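Local coordinates for protein beta-N-acetylhexosaminidase (Thermotoga neapolitana, PDB 5BZA) that probably removes terminal non-reducing N-acetyl-D-hexosamine residues from N-acetyl-beta-D-hexosaminides by hydrolysis, as a family 3 glycoside hydrolase, at residues R299-V302 and E303-I306; Y285-L288 and K289-E293; L39-E42 and Y43-L46. One frame throughout, in Å; residues are numbered along the deposited sequence.

How the contacts relate
Along the chain the order is contact 3, contact 2, contact 1, and all three fall within the glycosyl hydrolase family 3 N-terminal region, which belongs to the TIM-barrel clan. Contacts 2 and 1 lie on successive helices, 281-293 and 299-314, with centres about 13 Å apart; the two helices meet where Ile292 CD1 packs on Val302 CG2 at 3.7 Å. Contact 3, at the start of helix 42-54, is remote from both: its centre lies about 35 Å from that of contact 1 and about 34 Å from that of contact 2. The pair thus belongs to the outer part of the chain, whereas contact 3 is central and reaches the second subunit.

Contact 1. Residues R299-V302 and E303-I306; sequences RGKV and ERSI
Ser305 grips the carbonyl of Lys301 twice. Its OG donates to Lys301 O at 2.9 Å and its backbone N does the same, the two donors arriving from opposite faces of the carbonyl plane. The hydroxyl can bend back this way because OG lies anti to the carbonyl carbon (chi1 -73°), a common way for a helical serine to engage the preceding turn. Regular i to i+4 bonds run alongside, from Glu303 N to Arg299 O, from Arg304 N to Gly300 O and from Ile306 N to Val302 O.

Arg299 NE and Glu303 OE1 are 4.2 Å apart, beyond a salt bridge, so their attraction is probably modest. Glu303, a zinc ligand in a structure of this protein, has no such metal bound here. The Arg304 chain bends at chi3 and brings one guanidinium face over Gly300 O, which stands 3.5 Å above that plane, offset toward the rim; Arg304 NH2 also touches Lys301 CG at 3.5 Å. Lys301 instead sends its ammonium to a salt bridge with Glu267.

On the buried side, Val302 CG1 and Ile306 CD1 approach to 4.2 Å. Val302 packs on Leu5 and Ile297, and Ile306 on Asp4 and Leu8; the first turns of helix 299-314 are thereby packed against the N-terminal segment before strand 9-13, the link from helix 281-293 and, where Asn271 bonds Ser305 OG, the loop after helix 258-268.

Contact 2. Residues Y285-L288 and K289-E293; sequences YESL and KKLIE
Tyr285 and Lys289, one turn apart, meet through different first torsions: the tyrosine CG is anti to the backbone N (chi1 -173°), whereas the lysine CG is anti to the carbonyl carbon (chi1 -85°) and the chain bends at chi3 and chi4. The lysine methylenes consequently cross the ring obliquely, CD coming within 3.6 Å of Tyr285 CE2. This is an aliphatic contact made by the middle of the chain; the ammonium is carried onward, and its NZ remains 5.5 Å from Glu286 OE1, too far for a salt bridge, where any attraction is probably weak.

A second pair lies on the buried side. Leu288 and Ile292 also slant across one another, Ile292 CD1 resting 3.9 Å from Leu288 CG. Leu291 packs closer to the main chain, its CG lying 3.3 Å from Ser287 O. Beneath these side chains, Lys289 N, Lys290 N and Leu291 N donate to the carbonyls of Tyr285, Glu286 and Ser287. The next bond, Ile292 N to Leu288 O, is weak, with an angle of only 128° at the hydrogen, and Lys289 O accepts from both Ile292 N and Glu293 N, so the regular pattern changes in the last turn.

Tyr285 stacks edge-to-face with Tyr27, and Lys290 forms a salt bridge with Glu259. Leu288 and Leu291 press on Val262 and Arg263 of helix 258-268. The arrangement is that of an amphipathic helix packed on the outside of a TIM-barrel-type domain.

Contact 3. Residues L39-E42 and Y43-L46; sequences LSKE and YLFL
Lys41 lies side by side with Tyr43, its CB over one face of the phenol ring, 4.2 Å from the centroid and 24° off the normal, a CH-pi contact displaced toward the rim. Further along, Lys41 CD comes within 3.4 Å of Tyr43 OH, which is hydrogen-bonded to Glu372. The ring folds back to meet the lysine because its CG sits between the backbone N and the carbonyl carbon (chi1 54°). Replacing Tyr43 with an alanine would probably leave a gap beneath the lysine methylenes and deprive Glu372 of its hydroxyl partner.

Leu39 and Phe45 slant across each other, with Leu39 CD2 3.6 Å from Phe45 CD1. Glu42 and Leu46 instead point the same way, Glu42 CG lying 3.9 Å from Leu46 CD1. Lys41 occupies the N-cap position, and its O accepts from Phe45 N; Glu42 O receives Leu46 N.

Glu42 OE2 is hydrogen-bonded to Tyr74 OH of its own chain and OE1 to the backbone N of Ser77 of the second subunit. Tyr43 packs on helices 364-377 and 452-463, whereas Leu39 and Phe45 meet Ile34 on strand 31-34, so the start of helix 42-54 is held between a barrel strand and the C-terminal domain.

Contact 1. Residues R299-V302 and E303-I306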
loop_
_atom_site.group_PDB
_atom_site.type_symbol
_atom_site.label_atom_id
_atom_site.label_comp_id
_atom_site.label_asym_id
_atom_site.label_seq_id
_atom_site.Cartn_x
_atom_site.Cartn_y
_atom_site.Cartn_z
ATOM N N ARG B 299 23.639 13.615 35.069
ATOM C CA ARG B 299 23.219 12.218 34.969
ATOM C C ARG B 299 21.714 12.082 35.120
ATOM O O ARG B 299 21.092 11.250 34.454
ATOM C CB ARG B 299 23.876 11.353 36.048
ATOM C CG ARG B 299 23.536 9.870 35.929
ATOM C CD ARG B 299 24.036 9.079 37.135
ATOM N NE ARG B 299 23.019 9.100 38.203
ATOM C CZ ARG B 299 23.211 8.656 39.442
ATOM N NH1 ARG B 299 24.389 8.156 39.804
ATOM N NH2 ARG B 299 22.220 8.719 40.321
ATOM N N GLY B 300 21.139 12.888 36.019
ATOM C CA GLY B 300 19.711 12.830 36.301
ATOM C C GLY B 300 18.865 12.969 35.043
ATOM O O GLY B 300 17.820 12.320 34.898
ATOM N N LYS B 301 19.337 13.805 34.120
ATOM C CA LYS B 301 18.614 14.081 32.890
ATOM C C LYS B 301 18.672 12.883 31.932
ATOM O O LYS B 301 17.644 12.488 31.358
ATOM C CB LYS B 301 19.189 15.319 32.235
ATOM C CG LYS B 301 18.842 16.542 33.012
ATOM C CD LYS B 301 19.469 17.772 32.417
ATOM C CE LYS B 301 19.268 18.947 33.358
ATOM N NZ LYS B 301 20.405 19.841 33.165
ATOM N N VAL B 302 19.860 12.307 31.778
ATOM C CA VAL B 302 20.030 11.114 30.955
ATOM C C VAL B 302 19.153 10.010 31.481
ATOM O O VAL B 302 18.476 9.344 30.706
ATOM C CB VAL B 302 21.485 10.616 30.896
ATOM C CG1 VAL B 302 21.563 9.352 30.072
ATOM C CG2 VAL B 302 22.372 11.657 30.280
ATOM N N GLU B 303 19.139 9.850 32.805
ATOM C CA GLU B 303 18.316 8.838 33.472
ATOM C C GLU B 303 16.797 9.047 33.310
ATOM O O GLU B 303 16.045 8.076 33.111
ATOM C CB GLU B 303 18.674 8.784 34.954
ATOM C CG GLU B 303 17.982 7.666 35.724
ATOM C CD GLU B 303 18.112 7.833 37.230
ATOM O OE1 GLU B 303 18.844 8.763 37.673
ATOM O OE2 GLU B 303 17.479 7.034 37.962
ATOM N N ARG B 304 16.336 10.292 33.443
ATOM C CA ARG B 304 14.911 10.594 33.278
ATOM C C ARG B 304 14.511 10.311 31.846
ATOM O O ARG B 304 13.436 9.778 31.579
ATOM C CB ARG B 304 14.592 12.061 33.647
ATOM C CG ARG B 304 14.650 12.337 35.161
ATOM C CD ARG B 304 13.978 13.643 35.607
ATOM N NE ARG B 304 14.651 14.866 35.156
ATOM C CZ ARG B 304 15.669 15.454 35.800
ATOM N NH1 ARG B 304 16.175 14.909 36.911
ATOM N NH2 ARG B 304 16.212 16.576 35.316
ATOM N N SER B 305 15.399 10.694 30.934
ATOM C CA SER B 305 15.240 10.426 29.519
ATOM C C SER B 305 15.090 8.926 29.220
ATOM O O SER B 305 14.131 8.507 28.565
ATOM C CB SER B 305 16.431 11.012 28.772
ATOM O OG SER B 305 16.333 12.433 28.738
ATOM N N ILE B 306 16.035 8.125 29.707
ATOM C CA ILE B 306 15.976 6.682 29.550
ATOM C C ILE B 306 14.665 6.129 30.108
ATOM O O ILE B 306 14.040 5.234 29.505
ATOM C CB ILE B 306 17.181 6.002 30.199
ATOM C CG1 ILE B 306 18.424 6.282 29.355
ATOM C CG2 ILE B 306 16.949 4.513 30.326
ATOM C CD1 ILE B 306 19.691 5.637 29.866
#

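Contact 2. Residues Y285-L288 and K289-E293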
loop_
_atom_site.group_PDB
_atom_site.type_symbol
_atom_site.label_atom_id
_atom_site.label_comp_id
_atom_site.label_asym_id
_atom_site.label_seq_id
_atom_site.Cartn_x
_atom_site.Cartn_y
_atom_site.Cartn_z
ATOM N N TYR B 285 27.099 9.442 19.413
ATOM C CA TYR B 285 27.031 8.536 20.556
ATOM C C TYR B 285 28.239 8.798 21.459
ATOM O O TYR B 285 28.114 8.948 22.692
ATOM C CB TYR B 285 27.005 7.055 20.104
ATOM C CG TYR B 285 26.760 6.074 21.224
ATOM C CD1 TYR B 285 25.463 5.708 21.559
ATOM C CD2 TYR B 285 27.811 5.521 21.950
ATOM C CE1 TYR B 285 25.213 4.819 22.585
ATOM C CE2 TYR B 285 27.571 4.629 22.993
ATOM C CZ TYR B 285 26.267 4.275 23.290
ATOM O OH TYR B 285 25.990 3.396 24.299
ATOM N N GLU B 286 29.421 8.835 20.845
ATOM C CA GLU B 286 30.630 8.926 21.657
ATOM C C GLU B 286 30.591 10.301 22.306
ATOM O O GLU B 286 30.942 10.468 23.490
ATOM C CB GLU B 286 31.922 8.725 20.838
ATOM C CG GLU B 286 32.182 7.249 20.371
ATOM C CD GLU B 286 32.219 6.192 21.511
ATOM O OE1 GLU B 286 32.913 6.404 22.543
ATOM O OE2 GLU B 286 31.574 5.119 21.345
ATOM N N SER B 287 30.095 11.273 21.540
ATOM C CA SER B 287 30.029 12.633 22.050
ATOM C C SER B 287 29.168 12.627 23.308
ATOM O O SER B 287 29.576 13.188 24.350
ATOM C CB SER B 287 29.497 13.596 21.004
ATOM O OG SER B 287 29.541 14.899 21.523
ATOM N N LEU B 288 28.027 11.932 23.251
ATOM C CA LEU B 288 27.139 11.942 24.397
ATOM C C LEU B 288 27.916 11.427 25.586
ATOM O O LEU B 288 27.957 12.072 26.652
ATOM C CB LEU B 288 25.907 11.088 24.163
ATOM C CG LEU B 288 24.985 10.989 25.381
ATOM C CD1 LEU B 288 24.504 12.384 25.735
ATOM C CD2 LEU B 288 23.791 10.063 25.055
ATOM N N LYS B 289 28.613 10.317 25.377
ATOM C CA LYS B 289 29.312 9.678 26.480
ATOM C C LYS B 289 30.362 10.602 27.072
ATOM O O LYS B 289 30.476 10.711 28.288
ATOM C CB LYS B 289 29.964 8.392 26.032
ATOM C CG LYS B 289 29.037 7.213 26.071
ATOM C CD LYS B 289 29.753 6.012 25.529
ATOM C CE LYS B 289 31.027 5.771 26.288
ATOM N NZ LYS B 289 30.821 4.705 27.303
ATOM N N LYS B 290 31.084 11.310 26.209
ATOM C CA LYS B 290 32.112 12.203 26.691
ATOM C C LYS B 290 31.466 13.217 27.629
ATOM O O LYS B 290 31.944 13.411 28.752
ATOM C CB LYS B 290 32.805 12.923 25.537
ATOM C CG LYS B 290 33.839 13.949 26.003
ATOM C CD LYS B 290 34.360 14.776 24.819
ATOM C CE LYS B 290 34.983 16.109 25.250
ATOM N NZ LYS B 290 35.368 16.946 24.056
ATOM N N LEU B 291 30.360 13.817 27.175
ATOM C CA LEU B 291 29.709 14.903 27.899
ATOM C C LEU B 291 29.101 14.378 29.175
ATOM O O LEU B 291 28.862 15.133 30.112
ATOM C CB LEU B 291 28.647 15.572 27.022
ATOM C CG LEU B 291 29.224 16.182 25.747
ATOM C CD1 LEU B 291 28.191 16.889 24.871
ATOM C CD2 LEU B 291 30.298 17.170 26.176
ATOM N N ILE B 292 28.912 13.072 29.252
ATOM C CA ILE B 292 28.360 12.518 30.474
ATOM C C ILE B 292 29.515 12.299 31.452
ATOM O O ILE B 292 29.344 12.474 32.662
ATOM C CB ILE B 292 27.599 11.202 30.241
ATOM C CG1 ILE B 292 26.332 11.433 29.401
ATOM C CG2 ILE B 292 27.185 10.578 31.562
ATOM C CD1 ILE B 292 25.513 10.136 29.129
ATOM N N GLU B 293 30.704 11.971 30.940
ATOM C CA GLU B 293 31.794 11.601 31.832
ATOM C C GLU B 293 32.529 12.810 32.385
ATOM O O GLU B 293 33.015 12.764 33.514
ATOM C CB GLU B 293 32.797 10.687 31.122
ATOM C CG GLU B 293 32.267 9.314 30.782
ATOM C CD GLU B 293 33.228 8.513 29.909
ATOM O OE1 GLU B 293 34.234 9.091 29.423
ATOM O OE2 GLU B 293 32.973 7.303 29.709
#

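Contact 3. Residues L39-E42 and Y43-L46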
loop_
_atom_site.group_PDB
_atom_site.type_symbol
_atom_site.label_atom_id
_atom_site.label_comp_id
_atom_site.label_asym_id
_atom_site.label_seq_id
_atom_site.Cartn_x
_atom_site.Cartn_y
_atom_site.Cartn_z
ATOM N N LEU B 39 12.315 2.206 1.894
ATOM C CA LEU B 39 10.904 1.971 1.577
ATOM C C LEU B 39 10.679 1.754 0.089
ATOM O O LEU B 39 9.786 0.997 -0.303
ATOM C CB LEU B 39 10.064 3.126 2.061
ATOM C CG LEU B 39 10.131 3.257 3.589
ATOM C CD1 LEU B 39 9.657 4.639 4.029
ATOM C CD2 LEU B 39 9.264 2.204 4.253
ATOM N N SER B 40 11.488 2.380 -0.761
ATOM C CA SER B 40 11.251 2.207 -2.197
ATOM C C SER B 40 11.736 0.843 -2.687
ATOM O O SER B 40 11.491 0.479 -3.821
ATOM C CB SER B 40 11.933 3.306 -3.007
ATOM O OG SER B 40 13.336 3.266 -2.803
ATOM N N LYS B 41 12.481 0.123 -1.853
ATOM C CA LYS B 41 12.900 -1.233 -2.187
ATOM C C LYS B 41 12.223 -2.206 -1.218
ATOM O O LYS B 41 12.715 -2.489 -0.115
ATOM C CB LYS B 41 14.428 -1.361 -2.163
ATOM C CG LYS B 41 15.216 -0.387 -3.137
ATOM C CD LYS B 41 16.720 -0.627 -2.935
ATOM C CE LYS B 41 17.607 0.244 -3.803
ATOM N NZ LYS B 41 16.913 0.644 -5.059
ATOM N N GLU B 42 11.042 -2.668 -1.621
ATOM C CA GLU B 42 10.222 -3.462 -0.712
ATOM C C GLU B 42 10.971 -4.656 -0.145
ATOM O O GLU B 42 10.820 -4.945 1.037
ATOM C CB GLU B 42 8.943 -3.904 -1.387
ATOM C CG GLU B 42 7.985 -4.599 -0.420
ATOM C CD GLU B 42 6.642 -4.835 -1.047
ATOM O OE1 GLU B 42 6.586 -5.603 -2.040
ATOM O OE2 GLU B 42 5.649 -4.229 -0.567
ATOM N N TYR B 43 11.789 -5.343 -0.950
ATOM C CA TYR B 43 12.565 -6.447 -0.393
ATOM C C TYR B 43 13.420 -5.928 0.767
ATOM O O TYR B 43 13.539 -6.600 1.814
ATOM C CB TYR B 43 13.430 -7.131 -1.457
ATOM C CG TYR B 43 14.353 -6.215 -2.240
ATOM C CD1 TYR B 43 13.919 -5.590 -3.400
ATOM C CD2 TYR B 43 15.674 -6.009 -1.835
ATOM C CE1 TYR B 43 14.746 -4.775 -4.121
ATOM C CE2 TYR B 43 16.516 -5.177 -2.547
ATOM C CZ TYR B 43 16.048 -4.557 -3.697
ATOM O OH TYR B 43 16.891 -3.712 -4.418
ATOM N N LEU B 44 13.995 -4.727 0.610
ATOM C CA LEU B 44 14.787 -4.159 1.710
ATOM C C LEU B 44 13.942 -3.844 2.915
ATOM O O LEU B 44 14.286 -4.225 4.042
ATOM C CB LEU B 44 15.513 -2.878 1.292
ATOM C CG LEU B 44 16.959 -2.883 0.803
ATOM C CD1 LEU B 44 17.526 -1.492 1.109
ATOM C CD2 LEU B 44 17.811 -3.967 1.462
ATOM N N PHE B 45 12.835 -3.151 2.694
ATOM C CA PHE B 45 11.925 -2.818 3.784
ATOM C C PHE B 45 11.519 -4.069 4.598
ATOM O O PHE B 45 11.715 -4.126 5.825
ATOM C CB PHE B 45 10.707 -2.071 3.193
ATOM C CG PHE B 45 9.573 -1.898 4.162
ATOM C CD1 PHE B 45 9.744 -1.170 5.335
ATOM C CD2 PHE B 45 8.339 -2.522 3.927
ATOM C CE1 PHE B 45 8.685 -1.039 6.265
ATOM C CE2 PHE B 45 7.273 -2.397 4.836
ATOM C CZ PHE B 45 7.459 -1.656 6.015
ATOM N N LEU B 46 11.054 -5.116 3.909
ATOM C CA LEU B 46 10.626 -6.343 4.578
ATOM C C LEU B 46 11.764 -7.039 5.323
ATOM O O LEU B 46 11.573 -7.504 6.477
ATOM C CB LEU B 46 10.008 -7.320 3.555
ATOM C CG LEU B 46 8.742 -6.827 2.879
ATOM C CD1 LEU B 46 8.252 -7.825 1.811
ATOM C CD2 LEU B 46 7.662 -6.581 3.927
#